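Local coordinates for protein C-type lectin domain family 4 member F (Mus musculus, PDB 6JJJ) that acts as a Kupffer cell C-type lectin receptor with affinity for galactose and fucose, and could be involved in endocytosis, at residues K29-F38 / E66-T74; S76-L84 / M138-V147. All coordinates share one frame; numbering follows the deposited sequence.

Contact 1 (K29-F38 / E66-T74); sequences KYFNGNFYYF and EEQAFLVQT
Strand 34-38, which carries Y36 and F38 toward F70, runs roughly along helix 66-74, the axes 28° apart and 10.9 Å at closest approach, while strand 29-31, which precedes it across a type I' turn from F31 to N34, runs nearly antiparallel to the helix. F70 fills the middle of the interface. CG of both F70 and F31 is anti to its own backbone N (chi1 170° and 173°), and the two side chains, reaching in from opposing sides, overlap in an offset stack, centroids 4.4 Å apart and planes nearly parallel; each CB consequently sits over the other ring. F70 also turns its edge to the face of Y36, with its CE2 3.6 Å from Y36 CD1. Farther along the helix, T74 CG2 lies over the centre of the F38 ring, 3.3 Å from its centroid, and L71 CD1 reaches F38 CE2 at 3.7 Å. The hydroxyl of Y36 donates to E67 OE2, though the modelled length is too short to be relied on. The same carboxylate bridges to K149 and accepts from the T63 backbone. F31, Y36, F38 and F70 thus make an aromatic cluster that packs helix 65-75 onto the N-terminal hairpin of the C-type lectin fold.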
loop_
_atom_site.group_PDB
_atom_site.type_symbol
_atom_site.label_atom_id
_atom_site.label_comp_id
_atom_site.label_asym_id
_atom_site.label_seq_id
_atom_site.Cartn_x
_atom_site.Cartn_y
_atom_site.Cartn_z
ATOM N N LYS A 29 0.983 -0.963 8.875
ATOM C CA LYS A 29 2.284 -0.378 8.574
ATOM C C LYS A 29 3.390 -1.386 8.855
ATOM O O LYS A 29 3.368 -2.083 9.874
ATOM C CB LYS A 29 2.495 0.904 9.379
ATOM C CG LYS A 29 1.904 2.140 8.695
ATOM C CD LYS A 29 0.375 2.133 8.776
ATOM C CE LYS A 29 -0.248 3.365 8.122
ATOM N NZ LYS A 29 -0.274 3.290 6.633
ATOM N N TYR A 30 4.347 -1.467 7.935
ATOM C CA TYR A 30 5.450 -2.410 8.040
ATOM C C TYR A 30 6.593 -1.821 8.853
ATOM O O TYR A 30 6.882 -0.624 8.769
ATOM C CB TYR A 30 5.955 -2.799 6.650
ATOM C CG TYR A 30 7.192 -3.671 6.666
ATOM C CD1 TYR A 30 8.463 -3.111 6.717
ATOM C CD2 TYR A 30 7.087 -5.054 6.632
ATOM C CE1 TYR A 30 9.594 -3.904 6.735
ATOM C CE2 TYR A 30 8.212 -5.858 6.649
ATOM C CZ TYR A 30 9.464 -5.278 6.699
ATOM O OH TYR A 30 10.587 -6.075 6.716
ATOM N N PHE A 31 7.254 -2.680 9.627
ATOM C CA PHE A 31 8.442 -2.274 10.372
ATOM C C PHE A 31 9.227 -3.517 10.759
ATOM O O PHE A 31 8.710 -4.378 11.479
ATOM C CB PHE A 31 8.066 -1.464 11.614
ATOM C CG PHE A 31 9.233 -1.158 12.509
ATOM C CD1 PHE A 31 10.033 -0.052 12.272
ATOM C CD2 PHE A 31 9.536 -1.980 13.580
ATOM C CE1 PHE A 31 11.112 0.230 13.090
ATOM C CE2 PHE A 31 10.612 -1.704 14.400
ATOM C CZ PHE A 31 11.402 -0.598 14.156
ATOM N N ASN A 32 10.456 -3.613 10.264
ATOM C CA ASN A 32 11.433 -4.624 10.674
ATOM C C ASN A 32 10.805 -6.009 10.844
ATOM O O ASN A 32 10.828 -6.617 11.915
ATOM C CB ASN A 32 12.146 -4.191 11.957
ATOM C CG ASN A 32 13.350 -3.299 11.686
ATOM O OD1 ASN A 32 13.942 -3.350 10.609
ATOM N ND2 ASN A 32 13.719 -2.485 12.669
ATOM N N GLY A 33 10.233 -6.500 9.745
ATOM C CA GLY A 33 9.780 -7.865 9.630
ATOM C C GLY A 33 8.307 -8.081 9.917
ATOM O O GLY A 33 7.706 -8.997 9.342
ATOM N N ASN A 34 7.715 -7.270 10.783
ATOM C CA ASN A 34 6.325 -7.434 11.176
ATOM C C ASN A 34 5.470 -6.298 10.631
ATOM O O ASN A 34 5.969 -5.233 10.255
ATOM C CB ASN A 34 6.192 -7.521 12.701
ATOM C CG ASN A 34 6.991 -8.674 13.295
ATOM O OD1 ASN A 34 6.584 -9.836 13.201
ATOM N ND2 ASN A 34 8.131 -8.360 13.904
ATOM N N PHE A 35 4.163 -6.546 10.597
ATOM C CA PHE A 35 3.176 -5.530 10.259
ATOM C C PHE A 35 2.448 -5.084 11.522
ATOM O O PHE A 35 2.101 -5.905 12.378
ATOM C CB PHE A 35 2.170 -6.057 9.234
ATOM C CG PHE A 35 2.687 -6.058 7.824
ATOM C CD1 PHE A 35 2.640 -4.908 7.052
ATOM C CD2 PHE A 35 3.219 -7.214 7.269
ATOM C CE1 PHE A 35 3.118 -4.911 5.753
ATOM C CE2 PHE A 35 3.698 -7.222 5.972
ATOM C CZ PHE A 35 3.648 -6.071 5.213
ATOM N N TYR A 36 2.243 -3.776 11.644
ATOM C CA TYR A 36 1.600 -3.184 12.806
ATOM C C TYR A 36 0.340 -2.449 12.378
ATOM O O TYR A 36 0.309 -1.815 11.318
ATOM C CB TYR A 36 2.540 -2.216 13.525
ATOM C CG TYR A 36 3.795 -2.859 14.057
ATOM C CD1 TYR A 36 4.862 -3.154 13.218
ATOM C CD2 TYR A 36 3.917 -3.162 15.404
ATOM C CE1 TYR A 36 6.012 -3.738 13.712
ATOM C CE2 TYR A 36 5.062 -3.743 15.903
ATOM C CZ TYR A 36 6.105 -4.029 15.058
ATOM O OH TYR A 36 7.243 -4.609 15.569
ATOM N N TYR A 37 -0.703 -2.549 13.200
ATOM C CA TYR A 37 -1.968 -1.862 12.964
ATOM C C TYR A 37 -2.286 -0.972 14.158
ATOM O O TYR A 37 -2.438 -1.466 15.280
ATOM C CB TYR A 37 -3.100 -2.864 12.727
ATOM C CG TYR A 37 -4.461 -2.224 12.588
ATOM C CD1 TYR A 37 -4.926 -1.788 11.355
ATOM C CD2 TYR A 37 -5.282 -2.058 13.694
ATOM C CE1 TYR A 37 -6.174 -1.199 11.229
ATOM C CE2 TYR A 37 -6.527 -1.476 13.577
ATOM C CZ TYR A 37 -6.968 -1.047 12.344
ATOM O OH TYR A 37 -8.211 -0.465 12.234
ATOM N N PHE A 38 -2.403 0.329 13.912
ATOM C CA PHE A 38 -2.769 1.298 14.940
ATOM C C PHE A 38 -4.255 1.600 14.800
ATOM O O PHE A 38 -4.695 2.104 13.761
ATOM C CB PHE A 38 -1.917 2.560 14.821
ATOM C CG PHE A 38 -0.449 2.302 15.004
ATOM C CD1 PHE A 38 0.316 1.826 13.951
ATOM C CD2 PHE A 38 0.161 2.505 16.230
ATOM C CE1 PHE A 38 1.665 1.568 14.114
ATOM C CE2 PHE A 38 1.513 2.252 16.398
ATOM C CZ PHE A 38 2.265 1.786 15.341
ATOM N N GLU A 66 14.584 -0.222 19.662
ATOM C CA GLU A 66 14.253 0.549 18.469
ATOM C C GLU A 66 12.835 0.249 18.003
ATOM O O GLU A 66 12.208 1.086 17.341
ATOM C CB GLU A 66 15.252 0.258 17.350
ATOM C CG GLU A 66 16.539 1.063 17.446
ATOM C CD GLU A 66 17.309 1.097 16.137
ATOM O OE1 GLU A 66 16.859 0.466 15.157
ATOM O OE2 GLU A 66 18.365 1.762 16.086
ATOM N N GLU A 67 12.329 -0.948 18.308
ATOM C CA GLU A 67 10.929 -1.255 18.030
ATOM C C GLU A 67 10.005 -0.325 18.805
ATOM O O GLU A 67 9.040 0.213 18.250
ATOM C CB GLU A 67 10.633 -2.713 18.373
ATOM C CG GLU A 67 9.171 -3.090 18.211
ATOM C CD GLU A 67 8.947 -4.585 18.260
ATOM O OE1 GLU A 67 9.860 -5.310 18.707
ATOM O OE2 GLU A 67 7.857 -5.038 17.852
ATOM N N GLN A 68 10.280 -0.135 20.101
ATOM C CA GLN A 68 9.448 0.751 20.909
ATOM C C GLN A 68 9.434 2.161 20.334
ATOM O O GLN A 68 8.400 2.841 20.363
ATOM C CB GLN A 68 9.933 0.775 22.361
ATOM C CG GLN A 68 9.168 1.771 23.228
ATOM C CD GLN A 68 8.897 1.268 24.638
ATOM O OE1 GLN A 68 9.247 0.143 24.992
ATOM N NE2 GLN A 68 8.258 2.106 25.448
ATOM N N ALA A 69 10.573 2.622 19.811
ATOM C CA ALA A 69 10.612 3.944 19.197
ATOM C C ALA A 69 9.593 4.036 18.071
ATOM O O ALA A 69 8.802 4.983 18.012
ATOM C CB ALA A 69 12.019 4.245 18.679
ATOM N N PHE A 70 9.567 3.031 17.193
ATOM C CA PHE A 70 8.588 3.010 16.114
ATOM C C PHE A 70 7.182 3.232 16.656
ATOM O O PHE A 70 6.437 4.085 16.158
ATOM C CB PHE A 70 8.671 1.684 15.361
ATOM C CG PHE A 70 7.555 1.478 14.392
ATOM C CD1 PHE A 70 7.483 2.231 13.233
ATOM C CD2 PHE A 70 6.569 0.542 14.643
ATOM C CE1 PHE A 70 6.450 2.047 12.338
ATOM C CE2 PHE A 70 5.533 0.352 13.751
ATOM C CZ PHE A 70 5.473 1.104 12.597
ATOM N N LEU A 71 6.807 2.477 17.688
ATOM C CA LEU A 71 5.512 2.677 18.326
ATOM C C LEU A 71 5.370 4.115 18.813
ATOM O O LEU A 71 4.426 4.822 18.445
ATOM C CB LEU A 71 5.340 1.699 19.487
ATOM C CG LEU A 71 4.992 0.240 19.187
ATOM C CD1 LEU A 71 3.647 0.123 18.477
ATOM C CD2 LEU A 71 6.092 -0.436 18.380
ATOM N N VAL A 72 6.313 4.563 19.647
ATOM C CA VAL A 72 6.181 5.854 20.317
ATOM C C VAL A 72 5.910 6.966 19.310
ATOM O O VAL A 72 4.998 7.781 19.496
ATOM C CB VAL A 72 7.434 6.151 21.162
ATOM C CG1 VAL A 72 7.442 7.601 21.616
ATOM C CG2 VAL A 72 7.494 5.217 22.365
ATOM N N GLN A 73 6.697 7.027 18.228
ATOM C CA GLN A 73 6.509 8.127 17.288
ATOM C C GLN A 73 5.231 7.977 16.469
ATOM O O GLN A 73 4.738 8.972 15.924
ATOM C CB GLN A 73 7.689 8.255 16.322
ATOM C CG GLN A 73 8.885 7.372 16.604
ATOM C CD GLN A 73 10.128 7.831 15.867
ATOM O OE1 GLN A 73 10.536 7.229 14.873
ATOM N NE2 GLN A 73 10.741 8.903 16.356
ATOM N N THR A 74 4.695 6.762 16.355
ATOM C CA THR A 74 3.373 6.565 15.774
ATOM C C THR A 74 2.266 6.735 16.803
ATOM O O THR A 74 1.124 7.028 16.427
ATOM C CB THR A 74 3.262 5.175 15.140
ATOM O OG1 THR A 74 4.381 4.950 14.274
ATOM C CG2 THR A 74 1.973 5.060 14.334
#

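Contact 2 (S76-L84 / M138-V147); sequences SSGDHWIGL and MACGSSYPWV
W81 and Y144 meet nearly at right angles: the edge of the tyrosine ring is directed at the face of the indole, with planes 84° apart and the centroid of the tyrosine 5.2 Å from that of the six-membered ring. Y144 CB covers the five-membered ring of the same indole, 3.7 Å from its centroid. The far rim of W81 is framed by M138 and the type I turn from A139 to S142. The S142 and A139 carbonyl oxygens lie near the indole plane, M138 CB packs against W81 CH2 at 3.6 Å, and W81 NE1 makes a weak, bent hydrogen bond to S142 O. At its backbone, W81 is held by a nearly straight bond from its N to P145 O, 2.7 Å long with 168° at the hydrogen. D79 CB also approaches the tyrosine ring, 3.7 Å from Y144 CD1. H80 crosses P145 at about a right angle, its imidazole edge meeting the proline, while W146 O sits over one face. I82 and V147 point the same way side by side, I82 CG2 being 3.7 Å from V147 CG1. W81-I82-G83-L84 is the WIGL motif of C-type lectins, on strand 80-85. Strand 128-131 pairs with this strand and is tied to the loop by the C128-C140 disulfide; W45 of helix 45-54 packs edge-to-face with W81, and V147 leads into strand 147-151.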
loop_
_atom_site.group_PDB
_atom_site.type_symbol
_atom_site.label_atom_id
_atom_site.label_comp_id
_atom_site.label_asym_id
_atom_site.label_seq_id
_atom_site.Cartn_x
_atom_site.Cartn_y
_atom_site.Cartn_z
ATOM N N SER A 76 2.958 8.729 19.712
ATOM C CA SER A 76 3.248 9.934 20.477
ATOM C C SER A 76 1.978 10.761 20.617
ATOM O O SER A 76 1.238 10.953 19.648
ATOM C CB SER A 76 4.346 10.752 19.798
ATOM O OG SER A 76 4.862 11.723 20.693
ATOM N N SER A 77 1.718 11.234 21.836
ATOM C CA SER A 77 0.465 11.916 22.161
ATOM C C SER A 77 -0.720 10.956 22.063
ATOM O O SER A 77 -1.784 11.311 21.551
ATOM C CB SER A 77 0.247 13.134 21.260
ATOM O OG SER A 77 1.278 14.092 21.429
ATOM N N GLY A 78 -0.534 9.731 22.547
ATOM C CA GLY A 78 -1.588 8.737 22.519
ATOM C C GLY A 78 -1.276 7.507 23.345
ATOM O O GLY A 78 -0.182 6.947 23.240
ATOM N N ASP A 79 -2.233 7.076 24.163
ATOM C CA ASP A 79 -2.087 5.874 24.976
ATOM C C ASP A 79 -2.680 4.692 24.217
ATOM O O ASP A 79 -3.875 4.691 23.895
ATOM C CB ASP A 79 -2.768 6.046 26.333
ATOM C CG ASP A 79 -2.383 7.346 27.019
ATOM O OD1 ASP A 79 -1.926 8.276 26.319
ATOM O OD2 ASP A 79 -2.536 7.438 28.256
ATOM N N HIS A 80 -1.852 3.688 23.944
ATOM C CA HIS A 80 -2.242 2.529 23.151
ATOM C C HIS A 80 -1.999 1.257 23.945
ATOM O O HIS A 80 -0.886 1.026 24.430
ATOM C CB HIS A 80 -1.446 2.432 21.840
ATOM C CG HIS A 80 -2.003 3.226 20.701
ATOM N ND1 HIS A 80 -3.347 3.269 20.409
ATOM C CD2 HIS A 80 -1.388 3.960 19.743
ATOM C CE1 HIS A 80 -3.539 4.016 19.336
ATOM N NE2 HIS A 80 -2.367 4.453 18.915
ATOM N N TRP A 81 -3.026 0.416 24.046
ATOM C CA TRP A 81 -2.855 -0.890 24.666
ATOM C C TRP A 81 -1.711 -1.662 24.023
ATOM O O TRP A 81 -1.369 -1.409 22.864
ATOM C CB TRP A 81 -4.125 -1.731 24.540
ATOM C CG TRP A 81 -5.214 -1.415 25.491
ATOM C CD1 TRP A 81 -6.524 -1.197 25.187
ATOM C CD2 TRP A 81 -5.105 -1.299 26.913
ATOM N NE1 TRP A 81 -7.240 -0.952 26.330
ATOM C CE2 TRP A 81 -6.391 -1.004 27.404
ATOM C CE3 TRP A 81 -4.045 -1.410 27.817
ATOM C CZ2 TRP A 81 -6.645 -0.818 28.761
ATOM C CZ3 TRP A 81 -4.299 -1.226 29.162
ATOM C CH2 TRP A 81 -5.589 -0.934 29.621
ATOM N N ILE A 82 -1.119 -2.607 24.758
ATOM C CA ILE A 82 -0.177 -3.569 24.202
ATOM C C ILE A 82 -0.377 -4.902 24.913
ATOM O O ILE A 82 -1.136 -5.013 25.878
ATOM C CB ILE A 82 1.286 -3.097 24.318
ATOM C CG1 ILE A 82 1.593 -2.610 25.733
ATOM C CG2 ILE A 82 1.566 -1.991 23.305
ATOM C CD1 ILE A 82 3.064 -2.351 25.980
ATOM N N GLY A 83 0.339 -5.917 24.434
ATOM C CA GLY A 83 0.089 -7.288 24.831
ATOM C C GLY A 83 0.756 -7.764 26.104
ATOM O O GLY A 83 1.080 -8.951 26.222
ATOM N N LEU A 84 0.964 -6.867 27.061
ATOM C CA LEU A 84 1.554 -7.218 28.345
ATOM C C LEU A 84 0.482 -7.251 29.427
ATOM O O LEU A 84 -0.506 -6.512 29.369
ATOM C CB LEU A 84 2.649 -6.224 28.731
ATOM C CG LEU A 84 3.708 -6.721 29.717
ATOM C CD1 LEU A 84 4.445 -7.930 29.164
ATOM C CD2 LEU A 84 4.690 -5.605 30.059
ATOM N N MET A 138 -2.507 -0.614 33.727
ATOM C CA MET A 138 -3.781 0.088 33.713
ATOM C C MET A 138 -4.908 -0.903 33.956
ATOM O O MET A 138 -4.749 -2.112 33.774
ATOM C CB MET A 138 -3.974 0.820 32.373
ATOM C CG MET A 138 -5.269 1.583 32.238
ATOM S SD MET A 138 -5.400 2.876 33.493
ATOM C CE MET A 138 -7.110 3.365 33.300
ATOM N N ALA A 139 -6.053 -0.371 34.376
ATOM C CA ALA A 139 -7.245 -1.190 34.537
ATOM C C ALA A 139 -7.686 -1.719 33.179
ATOM O O ALA A 139 -7.876 -0.950 32.232
ATOM C CB ALA A 139 -8.365 -0.378 35.182
ATOM N N CYS A 140 -7.832 -3.041 33.079
ATOM C CA CYS A 140 -8.080 -3.650 31.779
ATOM C C CYS A 140 -9.433 -3.241 31.212
ATOM O O CYS A 140 -9.572 -3.091 29.994
ATOM C CB CYS A 140 -7.973 -5.171 31.891
ATOM S SG CYS A 140 -6.336 -5.758 32.425
ATOM N N GLY A 141 -10.435 -3.032 32.065
ATOM C CA GLY A 141 -11.738 -2.638 31.564
ATOM C C GLY A 141 -11.758 -1.297 30.857
ATOM O O GLY A 141 -12.747 -0.990 30.180
ATOM N N SER A 142 -10.701 -0.502 30.986
ATOM C CA SER A 142 -10.676 0.819 30.373
ATOM C C SER A 142 -10.513 0.708 28.864
ATOM O O SER A 142 -9.769 -0.141 28.363
ATOM C CB SER A 142 -9.543 1.650 30.969
ATOM O OG SER A 142 -9.705 1.779 32.372
ATOM N N SER A 143 -11.218 1.572 28.136
ATOM C CA SER A 143 -11.273 1.490 26.677
ATOM C C SER A 143 -10.252 2.440 26.059
ATOM O O SER A 143 -10.542 3.605 25.783
ATOM C CB SER A 143 -12.680 1.797 26.173
ATOM O OG SER A 143 -13.557 0.708 26.396
ATOM N N TYR A 144 -9.064 1.914 25.795
ATOM C CA TYR A 144 -8.036 2.624 25.055
ATOM C C TYR A 144 -7.943 2.072 23.640
ATOM O O TYR A 144 -8.444 0.979 23.354
ATOM C CB TYR A 144 -6.662 2.486 25.725
ATOM C CG TYR A 144 -6.516 3.241 27.021
ATOM C CD1 TYR A 144 -6.128 4.574 27.031
ATOM C CD2 TYR A 144 -6.756 2.618 28.236
ATOM C CE1 TYR A 144 -5.990 5.265 28.215
ATOM C CE2 TYR A 144 -6.621 3.302 29.423
ATOM C CZ TYR A 144 -6.237 4.624 29.408
ATOM O OH TYR A 144 -6.102 5.304 30.597
ATOM N N PRO A 145 -7.306 2.801 22.722
ATOM C CA PRO A 145 -6.928 2.187 21.437
ATOM C C PRO A 145 -5.795 1.194 21.647
ATOM O O PRO A 145 -5.361 0.987 22.785
ATOM C CB PRO A 145 -6.505 3.384 20.576
ATOM C CG PRO A 145 -6.092 4.433 21.567
ATOM C CD PRO A 145 -6.936 4.226 22.803
ATOM N N TRP A 146 -5.300 0.577 20.578
ATOM C CA TRP A 146 -4.333 -0.502 20.722
ATOM C C TRP A 146 -3.465 -0.597 19.475
ATOM O O TRP A 146 -3.641 0.146 18.508
ATOM C CB TRP A 146 -5.037 -1.839 20.962
ATOM C CG TRP A 146 -5.851 -2.275 19.777
ATOM C CD1 TRP A 146 -5.432 -3.051 18.736
ATOM C CD2 TRP A 146 -7.217 -1.946 19.506
ATOM N NE1 TRP A 146 -6.456 -3.234 17.839
ATOM C CE2 TRP A 146 -7.562 -2.564 18.289
ATOM C CE3 TRP A 146 -8.184 -1.190 20.177
ATOM C CZ2 TRP A 146 -8.833 -2.450 17.729
ATOM C CZ3 TRP A 146 -9.445 -1.080 19.621
ATOM C CH2 TRP A 146 -9.758 -1.705 18.409
ATOM N N VAL A 147 -2.519 -1.532 19.506
ATOM C CA VAL A 147 -1.664 -1.828 18.360
ATOM C C VAL A 147 -1.502 -3.340 18.248
ATOM O O VAL A 147 -1.128 -4.006 19.219
ATOM C CB VAL A 147 -0.297 -1.124 18.486
ATOM C CG1 VAL A 147 0.346 -1.452 19.828
ATOM C CG2 VAL A 147 0.608 -1.503 17.330
#

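How the contacts relate
Contact 1 closes before contact 2 opens, and their centres lie 15 Å apart; helix 65-75 leads directly from one into strand 80-85 of the other. They meet where V147 begins strand 147-151, with V147 CG2 3.6 Å from L71 CD1 and also packed on F38. Strand 147-151 pairs with strand 34-38 in the sheet that also holds strands 28-31 and 58-59, whereas strand 80-85 belongs to the second sheet, so together the contacts join the two sheets through helix 65-75 and the 138-147 loop. At contact 1, R40 of a second subunit packs on F70; contact 2 lies toward the calcium sites, the side chain of M138 lying about 6 Å from a calcium ion.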